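MGS-M4 (Unidentified, PDB 4Q3M) is probably an NAD(P)H-dependent oxidoreductase of the aldo-keto reductase family, with a TIM-barrel fold and a physiological substrate that is not known. Local coordinates at residues Y39-T44 and Q180-A185; T77-E82 and Y103-F108; K83-F88 and E122-E127; N157-H162 and H168-Y173. All blocks are in the same frame, centred on the assembly; numbering follows the deposited sequence.

The four contacts sample the barrel from its core to its helical shell. Contact 1 spans the interior, its centre about 3 Å from the centre of the chain, and includes Asp43, whose salt bridge to Lys73 is consistent with the Asp-Lys pair of aldo-keto reductase active sites. Contact 4 lies about 13 Å from it, centre to centre; strands 156-160 and 180-184 are sheet neighbours, bonded through Val159 N and Glu182 O at 2.8 Å, and Gln158 NE2 reaches both Asp43 and Glu182. Contacts 2 and 3 share helix 81-94, their centres about 10 Å apart. Contact 2 approaches the core through Leu104, which packs on Glu182 and Gln158, whereas contact 3 stays outside, about 10 Å from contact 1 at nearest atoms.

Contact 1: residues Y39-T44 and Q180-A185; sequences YRHIDT and QLEAYA
His41 and Asp43 meet Glu182 inside the TIM barrel, across its interior; strands 41-43 and 180-184 are not neighbours in the parallel sheet, so only side chains can bridge them. Even at Asp43 and Tyr184, the closest pair of CA atoms, the backbones stay 9.7 Å apart. The closer half of the contact is His41 against Glu182. The imidazole and the carboxylate arrive from opposite directions with their planes 19° apart, and Glu182 OE2 sits at the ring edge, in plane, 3.5 Å from His41 CE1. The carboxylate gets that far because Glu182 is fully stretched, CG anti to the backbone N (chi1 -172°) and CD continuing the line. Val226 packs against both residues, and Phe69 meets the His41 ring edge-to-face.

The other half is looser. Asp43 OD1 and Glu182 OE2 stay 4.1 Å apart, their carboxylates nearly perpendicular, and what joins them is shared partners. Gln158 NE2 is hydrogen-bonded to Asp43 OD1 and to Glu182 OE1, while Lys73 NZ makes a salt bridge with Asp43 OD2, a pairing consistent with the Asp and Lys of the aldo-keto reductase active site. All three residues are buried, and in place of an open solvent side the contact has a single water bonded to all three side chains. It donates to Asp43 OD1 at 2.5 Å and to Glu182 OE2 at 2.7 Å, and lies 2.6 Å from His41 NE2.

Contact 2: residues T77-E82 and Y103-F108; sequences TDQGYE and YLIHWF
Gln79 reaches from the turn ahead of helix 81-94 to Ile105, at the end of strand 102-105, and to Trp107. From CB the chain sets off with CG anti to the carbonyl carbon (chi1 -70°) and then runs extended, which carries the amide out to Trp107, just past the end of the strand. CD comes within 4.1 Å of Ile105 CG2, the two side chains crossing at about a right angle. At the tip, NE2 lies 3.5 Å from the same methyl and donates to Trp107 O at 2.8 Å. That oxygen is in the plane of the amide, but the bond is bent, 131° at the hydrogen, and NE2 is tilted 26° from the carbonyl plane. NE2 thus holds Trp107 O directly, while a water 2.7 Å from NE2 accepts from both NE2 and Trp107 N. The side chain also touches Lys109, Asn113 and Thr117. A leucine in place of Gln79 would probably leave Trp107 O without this side-chain donor and the bridging water held on the Trp107 N side alone. The contact joins two parts of a beta-alpha-beta unit of the TIM barrel (strand 69-74, helix 81-94, strand 102-105), the turn before the helix and the end of the last strand.

Contact 3: residues K83-F88 and E122-E127; sequences KTLEAF and ETLYEE
Beside the contact of Leu124 with Phe88 and Leu85, Thr123 OG1 is held by two hydrogen bonds, one with Arg119 O in its own helix and one with Tyr81 OH of helix 81-94. This second bond ties the two helices together at a polar point; the interface next to it is apolar. Leu124 is its centre: both its methyls lie on Phe88, and CD2 also reaches Leu85. CD1 sits over one face of the Phe88 ring, 3.7 Å from the centroid and 22° off the normal, a CH-pi contact displaced toward the rim, where it comes 3.5 Å from Phe88 CG. CD2 lies over the same face, out past the rim, 3.6 Å from Phe88 CD2, and meets Leu85 CD2 at 3.9 Å. Phe88 and Leu124 come from opposite directions. With CG anti to the backbone N (chi1 175°), Phe88 extends across the gap between the helices and slides its ring beneath the leucine methyls. Tyr103 also meets this ring edge-to-face, and Ile100 and Val130 pack against the phenylalanine as well. An alanine at Phe88 would probably deprive Leu124 CD1 of the surface it rests on and open a gap toward Tyr103. This is the packing of neighbouring helices, 81-94 and 111-126, in the outer shell of an alpha/beta barrel.

Contact 4: residues N157-H162 and H168-Y173; sequences NQVETH and HFLHDY
Val159 and Leu170 join strand 156-160 to helix 168-176, the first two elements of a beta-alpha-beta unit of the TIM barrel that strand 180-184 completes. The apolar contact is small and meets tip to tip: Val159 CG2 lies 3.8 Å from Leu170 CD2, with Val159 CG1 slightly farther off at 4.1 Å. Leu170 faces the strand from its place on the helix, and with CG anti to the backbone N (chi1 178°) its two methyls are carried to the strand side chains, CD2 against the valine and CD1 beside Asn157. One residue earlier in the helix, Phe169 packs on Asp270 of the second subunit.

The mixed contact is that of Asn157, which crosses Leu170 at about a right angle, its ND2 4.1 Å from Leu170 CD1, while the polar need of ND2 is met by a hydrogen bond to Phe138 O.

Polar bonds gather where the strand gives way to loop. Glu160 OE1 makes a salt bridge with Lys264 and takes a hydrogen bond from Phe266 N, and OE2 is bonded to Ile265 N. His162 NE2 also donates to Glu160 OE2 at 2.9 Å; the bond uses the carboxylate oxygen's anti lone pair, and that oxygen lies 25° out of the imidazole plane.

Contact 1: residues Y39-T44 and Q180-A185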
# COMPACT_ATOMS: atom_id res chain seq x y z
N TYR A 39 13.68 10.44 27.51
CA TYR A 39 12.51 9.78 26.95
C TYR A 39 11.46 9.50 28.03
O TYR A 39 11.80 9.08 29.13
CB TYR A 39 12.90 8.46 26.27
CG TYR A 39 13.57 8.62 24.93
CD1 TYR A 39 14.90 9.02 24.83
CD2 TYR A 39 12.89 8.35 23.75
CE1 TYR A 39 15.52 9.15 23.61
CE2 TYR A 39 13.50 8.47 22.52
CZ TYR A 39 14.82 8.88 22.45
OH TYR A 39 15.44 9.01 21.23
N ARG A 40 10.20 9.75 27.70
CA ARG A 40 9.10 9.42 28.60
C ARG A 40 8.04 8.62 27.84
O ARG A 40 6.88 8.56 28.24
CB ARG A 40 8.49 10.68 29.20
CG ARG A 40 9.40 11.40 30.19
CD ARG A 40 9.80 10.48 31.33
NE ARG A 40 10.62 11.17 32.33
CZ ARG A 40 11.95 11.23 32.29
NH1 ARG A 40 12.61 10.66 31.29
NH2 ARG A 40 12.61 11.88 33.24
N HIS A 41 8.47 8.00 26.75
CA HIS A 41 7.57 7.23 25.89
C HIS A 41 8.29 5.99 25.35
O HIS A 41 9.32 6.11 24.69
CB HIS A 41 7.05 8.10 24.75
CG HIS A 41 6.16 7.37 23.78
ND1 HIS A 41 5.89 7.86 22.52
CD2 HIS A 41 5.48 6.21 23.90
CE1 HIS A 41 5.09 7.02 21.89
NE2 HIS A 41 4.82 6.02 22.71
N ILE A 42 7.75 4.82 25.65
CA ILE A 42 8.33 3.56 25.18
C ILE A 42 7.32 2.78 24.35
O ILE A 42 6.17 2.60 24.76
CB ILE A 42 8.81 2.69 26.35
CG1 ILE A 42 9.72 3.49 27.29
CG2 ILE A 42 9.53 1.45 25.84
CD1 ILE A 42 11.04 3.88 26.66
N ASP A 43 7.74 2.32 23.18
CA ASP A 43 6.85 1.61 22.27
C ASP A 43 7.30 0.16 22.07
O ASP A 43 8.39 -0.10 21.55
CB ASP A 43 6.79 2.32 20.92
CG ASP A 43 5.83 1.66 19.95
OD1 ASP A 43 4.64 2.04 19.93
OD2 ASP A 43 6.26 0.75 19.20
N THR A 44 6.46 -0.78 22.49
CA THR A 44 6.77 -2.20 22.36
C THR A 44 5.59 -2.98 21.78
O THR A 44 4.59 -2.40 21.37
CB THR A 44 7.18 -2.82 23.71
OG1 THR A 44 7.55 -4.19 23.52
CG2 THR A 44 6.04 -2.74 24.71
N GLN A 180 -4.87 10.43 16.02
CA GLN A 180 -3.46 10.82 16.06
C GLN A 180 -2.61 9.84 15.27
O GLN A 180 -2.44 8.69 15.67
CB GLN A 180 -2.96 10.90 17.50
CG GLN A 180 -1.47 11.18 17.61
CD GLN A 180 -1.09 12.54 17.05
OE1 GLN A 180 -1.77 13.54 17.30
NE2 GLN A 180 0.01 12.59 16.30
N LEU A 181 -2.08 10.29 14.14
CA LEU A 181 -1.20 9.46 13.34
C LEU A 181 0.16 9.32 14.01
O LEU A 181 0.75 10.31 14.44
CB LEU A 181 -1.04 10.03 11.93
CG LEU A 181 -0.38 9.09 10.91
CD1 LEU A 181 -1.18 9.06 9.62
CD2 LEU A 181 1.05 9.52 10.64
N GLU A 182 0.63 8.08 14.12
CA GLU A 182 1.93 7.81 14.72
C GLU A 182 2.84 7.17 13.68
O GLU A 182 2.42 6.27 12.95
CB GLU A 182 1.78 6.90 15.94
CG GLU A 182 3.06 6.72 16.74
CD GLU A 182 2.85 5.84 17.96
OE1 GLU A 182 1.87 5.07 17.98
OE2 GLU A 182 3.68 5.92 18.89
N ALA A 183 4.08 7.64 13.61
CA ALA A 183 5.00 7.17 12.58
C ALA A 183 6.02 6.18 13.13
O ALA A 183 6.81 6.52 14.01
CB ALA A 183 5.72 8.36 11.96
N TYR A 184 5.98 4.95 12.63
CA TYR A 184 7.06 4.01 12.90
C TYR A 184 7.94 3.93 11.66
O TYR A 184 7.54 4.39 10.58
CB TYR A 184 6.54 2.63 13.32
CG TYR A 184 6.01 1.73 12.22
CD1 TYR A 184 6.87 0.98 11.42
CD2 TYR A 184 4.64 1.59 12.01
CE1 TYR A 184 6.40 0.15 10.43
CE2 TYR A 184 4.15 0.75 11.02
CZ TYR A 184 5.04 0.04 10.23
OH TYR A 184 4.55 -0.79 9.25
N ALA A 185 9.12 3.35 11.81
CA ALA A 185 10.17 3.41 10.80
C ALA A 185 10.41 4.84 10.29
O ALA A 185 10.40 5.07 9.08
CB ALA A 185 9.84 2.48 9.64
O HOH W 1 4.14 4.25 20.90

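Contact 2: residues T77-E82 and Y103-F108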
# COMPACT_ATOMS: atom_id res chain seq x y z
N THR A 77 -2.35 -13.15 15.69
CA THR A 77 -2.86 -14.46 16.08
C THR A 77 -3.83 -14.39 17.26
O THR A 77 -4.56 -15.34 17.52
CB THR A 77 -1.71 -15.42 16.46
OG1 THR A 77 -1.01 -14.90 17.59
CG2 THR A 77 -0.74 -15.57 15.29
N ASP A 78 -3.84 -13.26 17.96
CA ASP A 78 -4.66 -13.13 19.16
C ASP A 78 -5.92 -12.30 18.93
O ASP A 78 -6.64 -11.99 19.88
CB ASP A 78 -3.84 -12.50 20.29
CG ASP A 78 -2.73 -13.40 20.78
OD1 ASP A 78 -2.89 -14.64 20.75
OD2 ASP A 78 -1.68 -12.86 21.21
N GLN A 79 -6.19 -11.94 17.68
CA GLN A 79 -7.37 -11.15 17.37
C GLN A 79 -8.65 -11.94 17.64
O GLN A 79 -8.72 -13.14 17.36
CB GLN A 79 -7.34 -10.65 15.92
CG GLN A 79 -6.28 -9.60 15.66
CD GLN A 79 -6.53 -8.81 14.39
OE1 GLN A 79 -7.63 -8.85 13.83
NE2 GLN A 79 -5.52 -8.08 13.93
N GLY A 80 -9.65 -11.26 18.19
CA GLY A 80 -10.86 -11.90 18.66
C GLY A 80 -11.08 -11.54 20.12
O GLY A 80 -10.12 -11.45 20.88
N TYR A 81 -12.34 -11.35 20.50
CA TYR A 81 -12.68 -10.80 21.82
C TYR A 81 -12.02 -11.53 22.99
O TYR A 81 -11.28 -10.92 23.76
CB TYR A 81 -14.20 -10.81 22.01
CG TYR A 81 -14.66 -10.05 23.24
CD1 TYR A 81 -14.85 -8.67 23.19
CD2 TYR A 81 -14.89 -10.70 24.44
CE1 TYR A 81 -15.27 -7.97 24.31
CE2 TYR A 81 -15.30 -10.01 25.56
CZ TYR A 81 -15.49 -8.65 25.49
OH TYR A 81 -15.90 -7.95 26.60
N GLU A 82 -12.30 -12.83 23.12
CA GLU A 82 -11.78 -13.60 24.25
C GLU A 82 -10.27 -13.73 24.22
O GLU A 82 -9.61 -13.70 25.26
CB GLU A 82 -12.42 -14.99 24.28
CG GLU A 82 -13.92 -14.98 24.51
CD GLU A 82 -14.31 -14.34 25.83
OE1 GLU A 82 -13.51 -14.39 26.79
OE2 GLU A 82 -15.43 -13.78 25.91
N TYR A 103 -2.85 0.86 23.75
CA TYR A 103 -2.92 -0.50 23.23
C TYR A 103 -3.40 -0.47 21.79
O TYR A 103 -4.44 0.10 21.48
CB TYR A 103 -3.84 -1.36 24.10
CG TYR A 103 -3.59 -2.85 23.99
CD1 TYR A 103 -2.29 -3.36 24.00
CD2 TYR A 103 -4.64 -3.75 23.89
CE1 TYR A 103 -2.06 -4.71 23.90
CE2 TYR A 103 -4.41 -5.11 23.79
CZ TYR A 103 -3.12 -5.59 23.80
OH TYR A 103 -2.89 -6.94 23.71
N LEU A 104 -2.63 -1.10 20.90
CA LEU A 104 -2.92 -1.03 19.47
C LEU A 104 -3.18 -2.40 18.84
O LEU A 104 -2.61 -3.40 19.26
CB LEU A 104 -1.76 -0.36 18.73
CG LEU A 104 -1.31 1.03 19.18
CD1 LEU A 104 -0.08 1.47 18.39
CD2 LEU A 104 -2.43 2.04 19.02
N ILE A 105 -4.04 -2.41 17.83
CA ILE A 105 -4.17 -3.57 16.95
C ILE A 105 -3.04 -3.50 15.93
O ILE A 105 -2.95 -2.54 15.17
CB ILE A 105 -5.53 -3.62 16.24
CG1 ILE A 105 -6.67 -3.54 17.26
CG2 ILE A 105 -5.65 -4.88 15.39
CD1 ILE A 105 -8.05 -3.57 16.64
N HIS A 106 -2.18 -4.51 15.92
CA HIS A 106 -0.93 -4.45 15.16
C HIS A 106 -1.15 -4.43 13.65
O HIS A 106 -0.54 -3.63 12.94
CB HIS A 106 -0.03 -5.63 15.54
CG HIS A 106 1.43 -5.35 15.40
ND1 HIS A 106 2.38 -5.94 16.20
CD2 HIS A 106 2.10 -4.53 14.56
CE1 HIS A 106 3.58 -5.51 15.86
NE2 HIS A 106 3.44 -4.65 14.86
N TRP A 107 -2.02 -5.31 13.16
CA TRP A 107 -2.31 -5.38 11.73
C TRP A 107 -3.80 -5.58 11.47
O TRP A 107 -4.54 -6.03 12.35
CB TRP A 107 -1.52 -6.51 11.06
CG TRP A 107 -0.03 -6.33 11.09
CD1 TRP A 107 0.82 -6.75 12.07
CD2 TRP A 107 0.78 -5.70 10.09
NE1 TRP A 107 2.12 -6.42 11.74
CE2 TRP A 107 2.12 -5.78 10.53
CE3 TRP A 107 0.50 -5.08 8.87
CZ2 TRP A 107 3.18 -5.26 9.79
CZ3 TRP A 107 1.56 -4.57 8.14
CH2 TRP A 107 2.88 -4.65 8.60
N PHE A 108 -4.24 -5.26 10.26
CA PHE A 108 -5.62 -5.52 9.86
C PHE A 108 -5.78 -6.96 9.40
O PHE A 108 -5.04 -7.43 8.54
CB PHE A 108 -6.05 -4.55 8.75
CG PHE A 108 -7.47 -4.75 8.30
CD1 PHE A 108 -8.52 -4.23 9.03
CD2 PHE A 108 -7.75 -5.44 7.13
CE1 PHE A 108 -9.83 -4.40 8.62
CE2 PHE A 108 -9.06 -5.62 6.71
CZ PHE A 108 -10.10 -5.10 7.45
O HOH W 2 -2.99 -7.66 14.91

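Contact 3: residues K83-F88 and E122-E127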
# COMPACT_ATOMS: atom_id res chain seq x y z
N LYS A 83 -9.71 -13.89 23.02
CA LYS A 83 -8.28 -14.08 22.87
C LYS A 83 -7.52 -12.78 23.13
O LYS A 83 -6.37 -12.80 23.58
CB LYS A 83 -7.95 -14.62 21.48
CG LYS A 83 -6.68 -15.44 21.40
CD LYS A 83 -6.63 -16.24 20.11
CE LYS A 83 -5.47 -17.22 20.11
NZ LYS A 83 -5.48 -18.09 18.89
N THR A 84 -8.18 -11.66 22.86
CA THR A 84 -7.57 -10.35 23.06
C THR A 84 -7.45 -10.01 24.54
O THR A 84 -6.42 -9.51 24.99
CB THR A 84 -8.37 -9.24 22.34
OG1 THR A 84 -8.23 -9.38 20.92
CG2 THR A 84 -7.87 -7.87 22.75
N LEU A 85 -8.51 -10.28 25.29
CA LEU A 85 -8.52 -10.04 26.73
C LEU A 85 -7.39 -10.79 27.43
O LEU A 85 -6.76 -10.28 28.35
CB LEU A 85 -9.86 -10.44 27.34
CG LEU A 85 -11.10 -9.66 26.91
CD1 LEU A 85 -12.35 -10.24 27.56
CD2 LEU A 85 -10.96 -8.19 27.24
N GLU A 86 -7.14 -12.02 26.97
CA GLU A 86 -6.10 -12.86 27.55
C GLU A 86 -4.71 -12.43 27.12
O GLU A 86 -3.77 -12.42 27.92
CB GLU A 86 -6.34 -14.33 27.17
CG GLU A 86 -5.28 -15.30 27.68
CD GLU A 86 -5.33 -15.50 29.19
OE1 GLU A 86 -6.27 -14.99 29.84
OE2 GLU A 86 -4.42 -16.17 29.72
N ALA A 87 -4.57 -12.06 25.85
CA ALA A 87 -3.29 -11.61 25.31
C ALA A 87 -2.88 -10.28 25.94
O ALA A 87 -1.69 -9.96 26.02
CB ALA A 87 -3.35 -11.49 23.81
N PHE A 88 -3.87 -9.51 26.38
CA PHE A 88 -3.61 -8.24 27.03
C PHE A 88 -3.06 -8.44 28.44
O PHE A 88 -2.12 -7.76 28.86
CB PHE A 88 -4.89 -7.40 27.09
CG PHE A 88 -4.74 -6.11 27.85
CD1 PHE A 88 -4.08 -5.04 27.28
CD2 PHE A 88 -5.25 -5.99 29.13
CE1 PHE A 88 -3.94 -3.86 27.98
CE2 PHE A 88 -5.12 -4.80 29.83
CZ PHE A 88 -4.45 -3.74 29.25
N GLU A 122 -12.28 -1.88 24.01
CA GLU A 122 -13.26 -0.99 24.61
C GLU A 122 -13.63 -1.43 26.02
O GLU A 122 -13.83 -0.59 26.91
CB GLU A 122 -14.51 -0.91 23.74
CG GLU A 122 -14.29 -0.19 22.42
CD GLU A 122 -15.53 -0.18 21.54
OE1 GLU A 122 -16.34 -1.13 21.64
OE2 GLU A 122 -15.70 0.77 20.75
N THR A 123 -13.73 -2.74 26.23
CA THR A 123 -14.01 -3.28 27.56
C THR A 123 -12.88 -2.94 28.52
O THR A 123 -13.11 -2.54 29.66
CB THR A 123 -14.22 -4.81 27.51
OG1 THR A 123 -15.35 -5.12 26.69
CG2 THR A 123 -14.46 -5.35 28.91
N LEU A 124 -11.64 -3.10 28.04
CA LEU A 124 -10.46 -2.80 28.84
C LEU A 124 -10.36 -1.31 29.15
O LEU A 124 -9.92 -0.91 30.22
CB LEU A 124 -9.20 -3.27 28.12
CG LEU A 124 -9.08 -4.78 27.89
CD1 LEU A 124 -7.96 -5.08 26.91
CD2 LEU A 124 -8.85 -5.51 29.21
N TYR A 125 -10.78 -0.48 28.19
CA TYR A 125 -10.76 0.96 28.36
C TYR A 125 -11.76 1.40 29.42
O TYR A 125 -11.48 2.27 30.24
CB TYR A 125 -11.06 1.67 27.03
CG TYR A 125 -10.92 3.17 27.08
CD1 TYR A 125 -9.68 3.78 26.97
CD2 TYR A 125 -12.04 3.98 27.23
CE1 TYR A 125 -9.55 5.16 27.01
CE2 TYR A 125 -11.92 5.36 27.27
CZ TYR A 125 -10.67 5.94 27.17
OH TYR A 125 -10.55 7.31 27.21
N GLU A 126 -12.94 0.77 29.40
CA GLU A 126 -13.97 1.06 30.38
C GLU A 126 -13.55 0.60 31.77
O GLU A 126 -13.94 1.19 32.78
CB GLU A 126 -15.29 0.40 29.98
CG GLU A 126 -15.92 0.99 28.72
CD GLU A 126 -17.13 0.22 28.25
OE1 GLU A 126 -17.47 -0.80 28.89
OE2 GLU A 126 -17.73 0.62 27.23
N GLU A 127 -12.75 -0.46 31.82
CA GLU A 127 -12.28 -1.01 33.09
C GLU A 127 -11.04 -0.27 33.60
O GLU A 127 -10.53 -0.57 34.68
CB GLU A 127 -11.98 -2.51 32.94
CG GLU A 127 -13.22 -3.37 32.75
CD GLU A 127 -12.89 -4.84 32.57
OE1 GLU A 127 -11.70 -5.16 32.40
OE2 GLU A 127 -13.83 -5.66 32.59

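Contact 4: residues N157-H162 and H168-Y173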
# COMPACT_ATOMS: atom_id res chain seq x y z
N ASN A 157 -3.36 5.90 15.15
CA ASN A 157 -3.06 4.99 14.04
C ASN A 157 -1.57 4.99 13.74
O ASN A 157 -1.05 5.91 13.12
CB ASN A 157 -3.85 5.38 12.79
CG ASN A 157 -3.69 4.38 11.66
OD1 ASN A 157 -3.30 3.23 11.88
ND2 ASN A 157 -3.98 4.82 10.44
N GLN A 158 -0.87 3.95 14.19
CA GLN A 158 0.57 3.85 13.97
C GLN A 158 0.89 3.19 12.64
O GLN A 158 0.66 1.99 12.45
CB GLN A 158 1.24 3.08 15.11
CG GLN A 158 2.75 2.98 14.96
CD GLN A 158 3.40 2.16 16.06
OE1 GLN A 158 4.16 1.23 15.78
NE2 GLN A 158 3.11 2.50 17.31
N VAL A 159 1.43 3.97 11.71
CA VAL A 159 1.75 3.46 10.38
C VAL A 159 3.15 3.88 9.93
O VAL A 159 3.71 4.85 10.44
CB VAL A 159 0.73 3.94 9.33
CG1 VAL A 159 -0.63 3.29 9.57
CG2 VAL A 159 0.63 5.46 9.34
N GLU A 160 3.70 3.14 8.97
CA GLU A 160 4.99 3.47 8.38
C GLU A 160 4.94 4.84 7.73
O GLU A 160 4.21 5.06 6.76
CB GLU A 160 5.39 2.42 7.34
CG GLU A 160 6.61 2.80 6.52
CD GLU A 160 6.77 1.96 5.27
OE1 GLU A 160 6.10 0.91 5.18
OE2 GLU A 160 7.55 2.35 4.38
N THR A 161 5.72 5.77 8.26
CA THR A 161 5.75 7.14 7.75
C THR A 161 7.15 7.73 7.83
O THR A 161 7.73 7.81 8.91
CB THR A 161 4.76 8.04 8.51
OG1 THR A 161 3.46 7.44 8.52
CG2 THR A 161 4.68 9.41 7.85
N HIS A 162 7.67 8.14 6.68
CA HIS A 162 8.98 8.78 6.61
C HIS A 162 9.05 9.69 5.39
O HIS A 162 8.05 9.89 4.70
CB HIS A 162 10.09 7.73 6.58
CG HIS A 162 9.78 6.54 5.73
ND1 HIS A 162 9.71 6.60 4.36
CD2 HIS A 162 9.52 5.26 6.06
CE1 HIS A 162 9.42 5.41 3.88
NE2 HIS A 162 9.30 4.57 4.89
N HIS A 168 0.44 11.88 3.24
CA HIS A 168 -0.33 13.10 3.46
C HIS A 168 -1.83 12.86 3.38
O HIS A 168 -2.61 13.52 4.07
CB HIS A 168 0.08 14.18 2.45
CG HIS A 168 1.44 14.76 2.71
ND1 HIS A 168 1.63 15.88 3.49
CD2 HIS A 168 2.66 14.37 2.29
CE1 HIS A 168 2.93 16.15 3.54
NE2 HIS A 168 3.57 15.25 2.82
N PHE A 169 -2.24 11.92 2.53
CA PHE A 169 -3.65 11.59 2.37
C PHE A 169 -4.19 10.93 3.63
O PHE A 169 -5.22 11.34 4.17
CB PHE A 169 -3.85 10.67 1.16
CG PHE A 169 -5.29 10.40 0.84
CD1 PHE A 169 -5.99 11.23 -0.02
CD2 PHE A 169 -5.94 9.31 1.39
CE1 PHE A 169 -7.31 10.98 -0.32
CE2 PHE A 169 -7.27 9.06 1.09
CZ PHE A 169 -7.96 9.89 0.23
N LEU A 170 -3.50 9.89 4.09
CA LEU A 170 -3.88 9.17 5.30
C LEU A 170 -3.84 10.09 6.52
O LEU A 170 -4.70 10.02 7.39
CB LEU A 170 -2.97 7.96 5.51
CG LEU A 170 -3.22 7.11 6.76
CD1 LEU A 170 -4.62 6.52 6.74
CD2 LEU A 170 -2.17 6.02 6.88
N HIS A 171 -2.83 10.95 6.56
CA HIS A 171 -2.66 11.91 7.65
C HIS A 171 -3.85 12.86 7.72
O HIS A 171 -4.41 13.09 8.80
CB HIS A 171 -1.37 12.70 7.47
CG HIS A 171 -1.04 13.59 8.64
ND1 HIS A 171 -0.21 14.68 8.53
CD2 HIS A 171 -1.42 13.53 9.93
CE1 HIS A 171 -0.09 15.26 9.70
NE2 HIS A 171 -0.82 14.59 10.58
N ASP A 172 -4.24 13.40 6.57
CA ASP A 172 -5.38 14.31 6.50
C ASP A 172 -6.67 13.63 6.93
O ASP A 172 -7.47 14.21 7.65
CB ASP A 172 -5.53 14.87 5.09
CG ASP A 172 -4.51 15.95 4.77
OD1 ASP A 172 -3.93 16.51 5.72
OD2 ASP A 172 -4.31 16.25 3.58
N TYR A 173 -6.86 12.38 6.50
CA TYR A 173 -8.04 11.62 6.88
C TYR A 173 -8.12 11.45 8.39
O TYR A 173 -9.16 11.69 9.00
CB TYR A 173 -8.06 10.25 6.21
CG TYR A 173 -9.18 9.37 6.72
CD1 TYR A 173 -10.47 9.49 6.21
CD2 TYR A 173 -8.96 8.44 7.73
CE1 TYR A 173 -11.50 8.70 6.69
CE2 TYR A 173 -9.98 7.64 8.21
CZ TYR A 173 -11.25 7.78 7.68
OH TYR A 173 -12.26 6.99 8.17